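Extracellular solute-binding protein family 1 (Pseudothermotoga lettingae, PDB 5CI5) binds alpha-D-tagatopyranose and probably serves as the extracellular sugar-capturing component of an ABC transporter. Local coordinates at residues F62-Y65 and Y66-V70; G87-V90 and P91-E95; L141-K145 and A146-K150. All blocks are in the same frame, centred on the assembly; numbering follows the deposited sequence.

Interaction 1: F62-Y65 and Y66-V70; sequences FDTY and YDKLV. With T6T (alpha-D-tagatopyranose), chain C.
At the pocket end of helix 62-75, Tyr-65 and Leu-69 pack one helical turn apart. CG of Tyr-65 is anti to its own backbone N (chi1 180°), which sends the ring along the flank where Leu-69 follows. Leu-69 CB stands 4.1 Å above the plane of the Tyr-65 ring, displaced toward the rim, and the CD2 methyl of Leu-69 reaches the phenolic end, 3.8 Å from Tyr-65 OH. Tyr-65 is buried, and its OH is hydrogen-bonded to Phe-83 O. Beneath the pair the backbone closes normally: Leu-69 N donates to Tyr-65 O at 2.9 Å. The helix joins strands 55-60 and 81-85, which both run parallel to strand 25-30, as a beta-alpha-beta crossover, and Ala-82 and Trp-28 of that sheet touch both side chains. On the exposed flank, Lys-68 N donates to Thr-64 O at 3.3 Å, while the lysine chain runs back past this carbonyl and bends at its last torsion (chi4 61°), bringing NZ to 3.1 Å from Thr-64 OG1. The first turn is hydrated: one water donates to Phe-62 O at 2.8 Å and accepts from Tyr-66 N at 3.0 Å, standing between two backbone groups four residues apart, and a second water links Asp-63 O to Asp-67 N in the same way. Phe-62 turns to the ligand, with its CZ 3.8 Å from C6 of the tagatopyranose in an apolar contact, whereas Asp-85, Asp-137 and Arg-139 are among the residues that hydrogen-bond the sugar.

Interaction 2: G87-V90 and P91-E95; sequences GGWV and PTFAE
Trp-89 and Phe-93 take nearly the same first torsion (chi1 -61° and -57°), each CG lying opposite the carbonyl carbon, so the two side chains run off the same flank of the helix, one turn apart, in a common direction. Their rings meet obliquely, planes at 59°, and between the side chains the closest approach is Trp-89 CB to Phe-93 CE2 at 3.9 Å. The same turn places Trp-89 O 3.3 Å above one face of the Phe-93 ring, displaced toward the rim, although this carbonyl also takes the hydrogen of Phe-93 N at 2.9 Å. At the helix start, Gly-88 occupies the N-cap with a positive phi at which a CB would press on the carbonyl of Gly-87. Gly-88 O is gripped twice: Thr-92 OG1 donates at 2.8 Å and Thr-92 N at 3.3 Å, from opposite faces of the carbonyl plane. Pro-91 lacks an N-H, which costs nothing in the first turn, and its CD sits tightly against Val-90 CB at 3.4 Å. Trp-89 also meets the ring of Trp-301, a sugar-pocket residue, edge-to-face. Thr-92 OG1 hydrogen-bonds Pro-374 O as well; having a single proton, the hydroxyl probably divides it between two carbonyls, tying the helix start to that more distant part of the chain.

Interaction 3: L141-K145 and A146-K150; sequences LLYNK and AMFEK
Asn-144 OD1 accepts from Met-147 N at 3.0 Å, the N-cap bond of helix 145-150. The donor stands well above the carboxamide plane, 46° out of it, so the cap does not use an in-plane lone pair. Met-147, a selenomethionine, crosses the amide at about a right angle, its CG 3.4 Å from Asn-144 CG and its SE 3.7 Å from Asn-144 ND2. One residue on, Phe-148 N donates to Asn-144 O at 3.3 Å. Tyr-143 takes the crowded position between backbone N and carbonyl carbon (chi1 67°), and its ring edge meets the face of Phe-148: Tyr-143 CD2 lies 4.0 Å from Phe-148 CE1, with the planes at 53°. This is a strand-to-helix junction, where strand 140-144, central in a three-stranded antiparallel sheet, runs directly into the helix; backbone bonds join Asn-144 to Ala-260, just ahead of strand 261-264, and Tyr-143 to Ser-284 of strand 283-286. A leucine in place of Asn-144 is likely to leave Met-147 N without its capping acceptor and Asn-257 OD1 without the donor that Asn-144 ND2 supplies. Farther out, Tyr-143 OH is hydrogen-bonded to Pro-155 O, while Met-261 of strand 261-264 packs on both Tyr-143 and Phe-148.

Interactions 1 and 2, centres about 14 Å apart, sit on neighbouring helices, 62-75 and 89-95, that pack directly, with Tyr-66 CD1 3.4 Å from Trp-89 CE2 in an edge-to-face ring pair and Leu-69 CD2 3.6 Å from Phe-93 CE2. Every touching residue of interaction 2 is buried, whereas interaction 1 has a buried flank and a hydrated, charged outer one, and alone of the three reaches the sugar. Interaction 3 lies on the other side of the chain's centre, its own centre about 33 and 37 Å from theirs; it is partly buried, with four of seven touching residues buried and one exposed. Its helix has a side-chain amide cap, helix 89-95 a glycine without one.

Interaction 1: F62-Y65 and Y66-V70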
ATOM      1  N   PHE A  62       9.430   0.468  -5.465  1.00  8.75           N
ATOM      2  CA  PHE A  62       8.258   1.302  -5.315  1.00  7.17           C
ATOM      3  C   PHE A  62       8.507   2.778  -5.481  1.00 10.56           C
ATOM      4  O   PHE A  62       7.729   3.455  -6.120  1.00 11.43           O
ATOM      5  CB  PHE A  62       7.605   1.104  -3.936  1.00  8.12           C
ATOM      6  CG  PHE A  62       6.377   1.959  -3.723  1.00  9.38           C
ATOM      7  CD1 PHE A  62       5.217   1.716  -4.442  1.00  9.29           C
ATOM      8  CD2 PHE A  62       6.394   3.010  -2.842  1.00 11.33           C
ATOM      9  CE1 PHE A  62       4.091   2.495  -4.272  1.00  9.45           C
ATOM     10  CE2 PHE A  62       5.261   3.806  -2.661  1.00 13.49           C
ATOM     11  CZ  PHE A  62       4.114   3.552  -3.379  1.00 11.37           C
ATOM     12  N   ASP A  63       9.588   3.286  -4.913  1.00  9.71           N
ATOM     13  CA  ASP A  63       9.670   4.720  -4.662  1.00 11.54           C
ATOM     14  C   ASP A  63       9.771   5.541  -5.956  1.00 16.04           C
ATOM     15  O   ASP A  63       9.414   6.721  -5.958  1.00 17.30           O
ATOM     16  CB  ASP A  63      10.854   5.037  -3.754  1.00 11.99           C
ATOM     17  CG  ASP A  63      10.667   4.535  -2.325  1.00 12.25           C
ATOM     18  OD1 ASP A  63       9.651   3.888  -2.021  1.00 12.81           O
ATOM     19  OD2 ASP A  63      11.558   4.801  -1.486  1.00 14.05           O
ATOM     20  N   THR A  64      10.235   4.928  -7.037  1.00 13.13           N
ATOM     21  CA  THR A  64      10.341   5.645  -8.316  1.00 14.65           C
ATOM     22  C   THR A  64       9.479   5.045  -9.413  1.00 11.71           C
ATOM     23  O   THR A  64       9.564   5.472 -10.575  1.00 12.14           O
ATOM     24  CB  THR A  64      11.804   5.702  -8.830  1.00 13.93           C
ATOM     25  OG1 THR A  64      12.314   4.386  -9.046  1.00 18.36           O
ATOM     26  CG2 THR A  64      12.680   6.418  -7.832  1.00 19.11           C
ATOM     27  N   TYR A  65       8.612   4.091  -9.066  1.00 11.75           N
ATOM     28  CA  TYR A  65       7.916   3.357 -10.114  1.00 10.92           C
ATOM     29  C   TYR A  65       6.845   4.213 -10.817  1.00 10.42           C
ATOM     30  O   TYR A  65       6.706   4.126 -12.037  1.00 10.03           O
ATOM     31  CB  TYR A  65       7.306   2.066  -9.558  1.00 10.24           C
ATOM     32  CG  TYR A  65       6.550   1.239 -10.590  1.00  9.21           C
ATOM     33  CD1 TYR A  65       7.101   0.980 -11.841  1.00  9.08           C
ATOM     34  CD2 TYR A  65       5.284   0.714 -10.312  1.00 10.21           C
ATOM     35  CE1 TYR A  65       6.426   0.210 -12.782  1.00 10.65           C
ATOM     36  CE2 TYR A  65       4.590  -0.064 -11.261  1.00  8.40           C
ATOM     37  CZ  TYR A  65       5.161  -0.285 -12.496  1.00 11.00           C
ATOM     38  OH  TYR A  65       4.511  -1.030 -13.447  1.00 10.01           O
ATOM     39  N   TYR A  66       6.114   5.051 -10.088  1.00  9.04           N
ATOM     40  CA  TYR A  66       5.072   5.869 -10.720  1.00  9.81           C
ATOM     41  C   TYR A  66       5.666   6.726 -11.832  1.00 10.17           C
ATOM     42  O   TYR A  66       5.165   6.768 -12.945  1.00  9.30           O
ATOM     43  CB  TYR A  66       4.382   6.764  -9.697  1.00 10.27           C
ATOM     44  CG  TYR A  66       3.274   7.614 -10.284  1.00  9.74           C
ATOM     45  CD1 TYR A  66       2.063   7.040 -10.665  1.00  9.17           C
ATOM     46  CD2 TYR A  66       3.427   8.984 -10.467  1.00 11.90           C
ATOM     47  CE1 TYR A  66       1.033   7.823 -11.191  1.00  9.71           C
ATOM     48  CE2 TYR A  66       2.402   9.767 -11.006  1.00  8.41           C
ATOM     49  CZ  TYR A  66       1.215   9.182 -11.373  1.00 10.36           C
ATOM     50  OH  TYR A  66       0.210   9.982 -11.907  1.00 13.81           O
ATOM     51  N   ASP A  67       6.749   7.412 -11.508  1.00 11.25           N
ATOM     52  CA  ASP A  67       7.365   8.315 -12.471  1.00 12.04           C
ATOM     53  C   ASP A  67       7.869   7.563 -13.699  1.00 12.34           C
ATOM     54  O   ASP A  67       7.713   8.045 -14.818  1.00 11.89           O
ATOM     55  CB  ASP A  67       8.496   9.094 -11.814  1.00 14.90           C
ATOM     56  CG  ASP A  67       7.986  10.130 -10.818  1.00 26.55           C
ATOM     57  OD1 ASP A  67       6.805  10.551 -10.920  1.00 21.68           O
ATOM     58  OD2 ASP A  67       8.763  10.516  -9.925  1.00 27.50           O
ATOM     59  N   LYS A  68       8.454   6.387 -13.503  1.00  9.94           N
ATOM     60  CA  LYS A  68       8.893   5.582 -14.644  1.00 11.60           C
ATOM     61  C   LYS A  68       7.725   5.096 -15.498  1.00 12.48           C
ATOM     62  O   LYS A  68       7.796   5.084 -16.743  1.00 11.47           O
ATOM     63  CB  LYS A  68       9.712   4.394 -14.154  1.00 11.33           C
ATOM     64  CG  LYS A  68      11.053   4.813 -13.558  1.00 13.31           C
ATOM     65  CD  LYS A  68      11.830   3.607 -13.027  1.00 20.67           C
ATOM     66  CE  LYS A  68      13.316   3.933 -12.833  1.00 31.75           C
ATOM     67  NZ  LYS A  68      13.504   5.015 -11.856  1.00 41.27           N
ATOM     68  N   LEU A  69       6.653   4.666 -14.839  1.00 12.20           N
ATOM     69  CA  LEU A  69       5.507   4.153 -15.578  1.00 12.29           C
ATOM     70  C   LEU A  69       4.819   5.291 -16.364  1.00 11.13           C
ATOM     71  O   LEU A  69       4.498   5.131 -17.537  1.00 10.58           O
ATOM     72  CB  LEU A  69       4.525   3.441 -14.629  1.00 10.39           C
ATOM     73  CG  LEU A  69       3.294   2.812 -15.298  1.00  9.09           C
ATOM     74  CD1 LEU A  69       3.700   1.872 -16.462  1.00 11.08           C
ATOM     75  CD2 LEU A  69       2.431   2.071 -14.257  1.00 10.09           C
ATOM     76  N   VAL A  70       4.641   6.441 -15.729  1.00  8.09           N
ATOM     77  CA  VAL A  70       4.060   7.589 -16.406  1.00 11.06           C
ATOM     78  C   VAL A  70       4.914   7.970 -17.628  1.00 13.78           C
ATOM     79  O   VAL A  70       4.402   8.219 -18.723  1.00 11.92           O
ATOM     80  CB  VAL A  70       3.924   8.797 -15.460  1.00 12.34           C
ATOM     81  CG1 VAL A  70       3.578  10.060 -16.244  1.00 16.66           C
ATOM     82  CG2 VAL A  70       2.852   8.522 -14.419  1.00 12.31           C
TER
HETATM   83  O3  T6T C 501      -0.573  -0.930  -0.341  1.00  7.87           O
HETATM   84  C3  T6T C 501       0.232  -1.002  -1.512  1.00  7.35           C
HETATM   85  C4  T6T C 501      -0.000   0.259  -2.344  1.00  6.93           C
HETATM   86  O4  T6T C 501      -1.401   0.426  -2.600  1.00  7.46           O
HETATM   87  C5  T6T C 501       0.555   1.438  -1.574  1.00  6.51           C
HETATM   88  O5  T6T C 501       0.371   2.645  -2.316  1.00  8.17           O
HETATM   89  C6  T6T C 501       2.028   1.212  -1.251  1.00  6.41           C
HETATM   90  O6  T6T C 501       2.155   0.025  -0.469  1.00  8.35           O
HETATM   91  C2  T6T C 501       1.668  -1.149  -1.125  1.00  5.91           C
HETATM   92  O2  T6T C 501       2.456  -1.399  -2.295  1.00  7.34           O
HETATM   93  C1  T6T C 501       1.867  -2.326  -0.145  1.00  8.87           C
HETATM   94  O1  T6T C 501       1.378  -3.528  -0.613  1.00  8.76           O
HETATM   95  O   HOH W   1       6.108   5.464  -7.125  1.00 12.78           O
HETATM   96  O   HOH W   2       7.536   7.709  -8.466  1.00 12.83           O
HETATM   97  O   HOH W   3       9.863   9.087  -8.296  1.00 36.97           O

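Interaction 2: G87-V90 and P91-E95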
ATOM      1  N   GLY A  87      -4.177   2.529  -5.507  1.00  6.81           N
ATOM      2  CA  GLY A  87      -4.340   3.871  -4.977  1.00  8.36           C
ATOM      3  C   GLY A  87      -4.317   4.950  -6.042  1.00  8.44           C
ATOM      4  O   GLY A  87      -3.404   5.784  -6.089  1.00  8.38           O
ATOM      5  N   GLY A  88      -5.341   4.943  -6.890  1.00  9.25           N
ATOM      6  CA  GLY A  88      -5.603   6.052  -7.795  1.00 10.22           C
ATOM      7  C   GLY A  88      -4.926   6.029  -9.148  1.00  7.92           C
ATOM      8  O   GLY A  88      -5.221   6.882 -10.010  1.00 10.23           O
ATOM      9  N   TRP A  89      -3.980   5.127  -9.374  1.00  7.93           N
ATOM     10  CA  TRP A  89      -3.275   5.190 -10.655  1.00  7.41           C
ATOM     11  C   TRP A  89      -4.176   4.817 -11.831  1.00  6.06           C
ATOM     12  O   TRP A  89      -4.033   5.392 -12.912  1.00  9.17           O
ATOM     13  CB  TRP A  89      -2.056   4.278 -10.701  1.00  8.34           C
ATOM     14  CG  TRP A  89      -0.962   4.542  -9.703  1.00  6.90           C
ATOM     15  CD1 TRP A  89      -1.012   5.324  -8.557  1.00  6.64           C
ATOM     16  CD2 TRP A  89       0.367   4.021  -9.766  1.00  7.41           C
ATOM     17  NE1 TRP A  89       0.195   5.276  -7.910  1.00  7.33           N
ATOM     18  CE2 TRP A  89       1.062   4.495  -8.630  1.00  8.90           C
ATOM     19  CE3 TRP A  89       1.037   3.209 -10.676  1.00  7.06           C
ATOM     20  CZ2 TRP A  89       2.384   4.160  -8.379  1.00  9.70           C
ATOM     21  CZ3 TRP A  89       2.351   2.867 -10.422  1.00  7.69           C
ATOM     22  CH2 TRP A  89       3.012   3.351  -9.288  1.00  9.21           C
ATOM     23  N   VAL A  90      -5.058   3.834 -11.665  1.00  7.69           N
ATOM     24  CA  VAL A  90      -5.816   3.366 -12.817  1.00  7.35           C
ATOM     25  C   VAL A  90      -6.772   4.463 -13.325  1.00 11.39           C
ATOM     26  O   VAL A  90      -6.797   4.780 -14.516  1.00  7.86           O
ATOM     27  CB  VAL A  90      -6.523   2.032 -12.490  1.00  7.25           C
ATOM     28  CG1 VAL A  90      -7.443   1.639 -13.599  1.00 10.30           C
ATOM     29  CG2 VAL A  90      -5.457   0.973 -12.316  1.00  9.02           C
ATOM     30  N   PRO A  91      -7.515   5.119 -12.431  1.00  7.99           N
ATOM     31  CA  PRO A  91      -8.307   6.269 -12.918  1.00  8.92           C
ATOM     32  C   PRO A  91      -7.488   7.381 -13.553  1.00  8.10           C
ATOM     33  O   PRO A  91      -7.910   7.951 -14.572  1.00  9.14           O
ATOM     34  CB  PRO A  91      -9.004   6.764 -11.640  1.00 11.19           C
ATOM     35  CG  PRO A  91      -9.129   5.536 -10.820  1.00 10.53           C
ATOM     36  CD  PRO A  91      -7.847   4.778 -11.039  1.00  8.48           C
ATOM     37  N   THR A  92      -6.317   7.678 -12.990  1.00  9.86           N
ATOM     38  CA  THR A  92      -5.445   8.701 -13.554  1.00  8.84           C
ATOM     39  C   THR A  92      -5.053   8.333 -15.003  1.00  8.92           C
ATOM     40  O   THR A  92      -5.170   9.159 -15.933  1.00 10.13           O
ATOM     41  CB  THR A  92      -4.184   8.867 -12.709  1.00  9.83           C
ATOM     42  OG1 THR A  92      -4.565   9.259 -11.389  1.00 13.11           O
ATOM     43  CG2 THR A  92      -3.247   9.899 -13.276  1.00 10.33           C
ATOM     44  N   PHE A  93      -4.590   7.102 -15.203  1.00  8.26           N
ATOM     45  CA  PHE A  93      -4.130   6.709 -16.542  1.00  8.52           C
ATOM     46  C   PHE A  93      -5.290   6.538 -17.516  1.00  8.86           C
ATOM     47  O   PHE A  93      -5.170   6.887 -18.695  1.00  8.98           O
ATOM     48  CB  PHE A  93      -3.331   5.398 -16.503  1.00  8.97           C
ATOM     49  CG  PHE A  93      -2.119   5.415 -15.591  1.00  9.50           C
ATOM     50  CD1 PHE A  93      -1.466   6.587 -15.248  1.00  7.97           C
ATOM     51  CD2 PHE A  93      -1.643   4.221 -15.086  1.00 10.03           C
ATOM     52  CE1 PHE A  93      -0.364   6.555 -14.392  1.00  9.44           C
ATOM     53  CE2 PHE A  93      -0.541   4.178 -14.254  1.00 10.50           C
ATOM     54  CZ  PHE A  93       0.103   5.361 -13.920  1.00  7.94           C
ATOM     55  N   ALA A  94      -6.417   6.006 -17.028  1.00  8.23           N
ATOM     56  CA  ALA A  94      -7.576   5.721 -17.879  1.00  9.81           C
ATOM     57  C   ALA A  94      -8.178   7.008 -18.437  1.00  9.68           C
ATOM     58  O   ALA A  94      -8.651   7.042 -19.565  1.00  9.40           O
ATOM     59  CB  ALA A  94      -8.641   4.937 -17.091  1.00  9.28           C
ATOM     60  N   GLU A  95      -8.146   8.056 -17.629  1.00  8.44           N
ATOM     61  CA  GLU A  95      -8.717   9.348 -17.997  1.00 10.11           C
ATOM     62  C   GLU A  95      -8.005   9.931 -19.211  1.00 10.12           C
ATOM     63  O   GLU A  95      -8.603  10.659 -20.018  1.00 10.53           O
ATOM     64  CB  GLU A  95      -8.652  10.315 -16.820  1.00  9.45           C
ATOM     65  CG  GLU A  95      -9.409  11.638 -17.068  1.00  9.71           C
ATOM     66  CD  GLU A  95      -8.623  12.681 -17.827  1.00 14.29           C
ATOM     67  OE1 GLU A  95      -7.383  12.701 -17.722  1.00 14.25           O
ATOM     68  OE2 GLU A  95      -9.249  13.487 -18.570  1.00 15.85           O
TER

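Interaction 3: L141-K145 and A146-K150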
ATOM      1  N   LEU A 141      -1.205  -1.905  12.285  1.00  8.98           N
ATOM      2  CA  LEU A 141       0.004  -1.864  13.093  1.00  9.65           C
ATOM      3  C   LEU A 141       0.757  -3.177  12.888  1.00  8.65           C
ATOM      4  O   LEU A 141       0.212  -4.252  13.128  1.00 11.15           O
ATOM      5  CB  LEU A 141      -0.325  -1.659  14.557  1.00  7.55           C
ATOM      6  CG  LEU A 141       0.854  -1.532  15.493  1.00  8.24           C
ATOM      7  CD1 LEU A 141       1.518  -0.173  15.324  1.00 13.52           C
ATOM      8  CD2 LEU A 141       0.436  -1.762  16.939  1.00 10.07           C
ATOM      9  N   LEU A 142       1.997  -3.048  12.427  1.00  7.51           N
ATOM     10  CA  LEU A 142       2.989  -4.133  12.388  1.00  7.34           C
ATOM     11  C   LEU A 142       3.911  -3.971  13.577  1.00  6.64           C
ATOM     12  O   LEU A 142       4.404  -2.875  13.805  1.00 10.28           O
ATOM     13  CB  LEU A 142       3.778  -4.055  11.072  1.00  8.61           C
ATOM     14  CG  LEU A 142       4.849  -5.107  10.808  1.00  8.90           C
ATOM     15  CD1 LEU A 142       4.236  -6.479  10.537  1.00 10.44           C
ATOM     16  CD2 LEU A 142       5.703  -4.661   9.603  1.00  8.97           C
ATOM     17  N   TYR A 143       4.128  -5.028  14.357  1.00  9.54           N
ATOM     18  CA  TYR A 143       4.946  -4.863  15.541  1.00 12.27           C
ATOM     19  C   TYR A 143       5.740  -6.107  15.895  1.00 11.86           C
ATOM     20  O   TYR A 143       5.410  -7.219  15.491  1.00 10.14           O
ATOM     21  CB  TYR A 143       4.059  -4.423  16.723  1.00  8.72           C
ATOM     22  CG  TYR A 143       3.061  -5.450  17.218  1.00  8.99           C
ATOM     23  CD1 TYR A 143       1.813  -5.590  16.603  1.00 12.17           C
ATOM     24  CD2 TYR A 143       3.342  -6.252  18.325  1.00 13.62           C
ATOM     25  CE1 TYR A 143       0.897  -6.512  17.054  1.00 15.17           C
ATOM     26  CE2 TYR A 143       2.422  -7.183  18.781  1.00 18.12           C
ATOM     27  CZ  TYR A 143       1.204  -7.300  18.151  1.00 22.95           C
ATOM     28  OH  TYR A 143       0.283  -8.222  18.595  1.00 24.15           O
ATOM     29  N   ASN A 144       6.783  -5.866  16.691  1.00  9.21           N
ATOM     30  CA  ASN A 144       7.824  -6.821  17.010  1.00 10.62           C
ATOM     31  C   ASN A 144       7.603  -7.313  18.433  1.00 11.36           C
ATOM     32  O   ASN A 144       7.722  -6.545  19.382  1.00 11.71           O
ATOM     33  CB  ASN A 144       9.189  -6.133  16.842  1.00 10.46           C
ATOM     34  CG  ASN A 144      10.379  -7.054  17.117  1.00 13.92           C
ATOM     35  OD1 ASN A 144      10.392  -7.805  18.087  1.00 13.89           O
ATOM     36  ND2 ASN A 144      11.372  -7.004  16.241  1.00 12.87           N
ATOM     37  N   LYS A 145       7.302  -8.598  18.578  1.00  8.84           N
ATOM     38  CA  LYS A 145       6.953  -9.160  19.874  1.00 12.33           C
ATOM     39  C   LYS A 145       8.123  -9.162  20.851  1.00 13.83           C
ATOM     40  O   LYS A 145       7.949  -8.862  22.042  1.00 14.63           O
ATOM     41  CB  LYS A 145       6.439 -10.579  19.687  1.00 15.58           C
ATOM     42  CG  LYS A 145       5.029 -10.663  19.102  1.00 22.36           C
ATOM     43  CD  LYS A 145       4.634 -12.132  18.964  1.00 30.70           C
ATOM     44  CE  LYS A 145       3.150 -12.358  19.108  1.00 42.31           C
ATOM     45  NZ  LYS A 145       2.884 -13.820  19.275  1.00 45.43           N
ATOM     46  N   ALA A 146       9.307  -9.482  20.343  1.00 13.57           N
ATOM     47  CA  ALA A 146      10.479  -9.607  21.196  1.00 14.69           C
ATOM     48  C   ALA A 146      10.848  -8.265  21.794  1.00 13.29           C
ATOM     49  O   ALA A 146      11.328  -8.198  22.923  1.00 12.92           O
ATOM     50  CB  ALA A 146      11.652 -10.165  20.416  1.00 18.36           C
HETATM   51  N   MSE A 147      10.637  -7.198  21.025  1.00 12.44           N
HETATM   52  CA  MSE A 147      10.944  -5.857  21.497  1.00 12.89           C
HETATM   53  C   MSE A 147       9.951  -5.427  22.557  1.00 13.40           C
HETATM   54  O   MSE A 147      10.350  -4.796  23.522  1.00 12.83           O
HETATM   55  CB  MSE A 147      10.980  -4.867  20.342  1.00 11.25           C
HETATM   56  CG  MSE A 147      12.118  -5.139  19.387  1.00 15.02           C
HETATM   57 SE   MSE A 147      12.234  -3.825  17.981  0.68 11.73          SE
HETATM   58  CE  MSE A 147      12.982  -2.363  19.006  1.00 10.95           C
ATOM     59  N   PHE A 148       8.675  -5.785  22.411  1.00 10.08           N
ATOM     60  CA  PHE A 148       7.688  -5.504  23.461  1.00 10.53           C
ATOM     61  C   PHE A 148       8.119  -6.192  24.757  1.00 13.25           C
ATOM     62  O   PHE A 148       8.201  -5.576  25.834  1.00 14.20           O
ATOM     63  CB  PHE A 148       6.288  -5.969  23.027  1.00 11.25           C
ATOM     64  CG  PHE A 148       5.488  -4.899  22.321  1.00 12.95           C
ATOM     65  CD1 PHE A 148       5.920  -4.373  21.116  1.00 12.63           C
ATOM     66  CD2 PHE A 148       4.303  -4.435  22.857  1.00 17.83           C
ATOM     67  CE1 PHE A 148       5.184  -3.402  20.469  1.00 10.49           C
ATOM     68  CE2 PHE A 148       3.581  -3.473  22.219  1.00 17.03           C
ATOM     69  CZ  PHE A 148       4.023  -2.950  21.027  1.00 13.30           C
ATOM     70  N   GLU A 149       8.451  -7.466  24.625  1.00 12.01           N
ATOM     71  CA  GLU A 149       8.830  -8.256  25.789  1.00 14.02           C
ATOM     72  C   GLU A 149      10.051  -7.665  26.481  1.00 19.69           C
ATOM     73  O   GLU A 149      10.077  -7.530  27.708  1.00 18.51           O
ATOM     74  CB  GLU A 149       9.080  -9.709  25.379  1.00 15.68           C
ATOM     75  CG  GLU A 149       9.382 -10.628  26.562  1.00 23.08           C
ATOM     76  CD  GLU A 149       9.682 -12.056  26.157  1.00 21.39           C
ATOM     77  OE1 GLU A 149       9.606 -12.402  24.958  1.00 27.54           O
ATOM     78  OE2 GLU A 149      10.016 -12.841  27.057  1.00 22.79           O
ATOM     79  N   LYS A 150      11.055  -7.292  25.700  1.00 13.21           N
ATOM     80  CA  LYS A 150      12.276  -6.719  26.266  1.00 15.36           C
ATOM     81  C   LYS A 150      11.971  -5.437  27.057  1.00 19.77           C
ATOM     82  O   LYS A 150      12.604  -5.164  28.089  1.00 23.30           O
ATOM     83  CB  LYS A 150      13.288  -6.447  25.142  1.00 22.90           C
ATOM     84  CG  LYS A 150      14.598  -5.835  25.587  1.00 29.29           C
ATOM     85  CD  LYS A 150      15.533  -6.895  26.131  1.00 47.64           C
ATOM     86  CE  LYS A 150      16.782  -6.283  26.765  1.00 54.95           C
ATOM     87  NZ  LYS A 150      16.460  -5.394  27.921  1.00 60.52           N
TER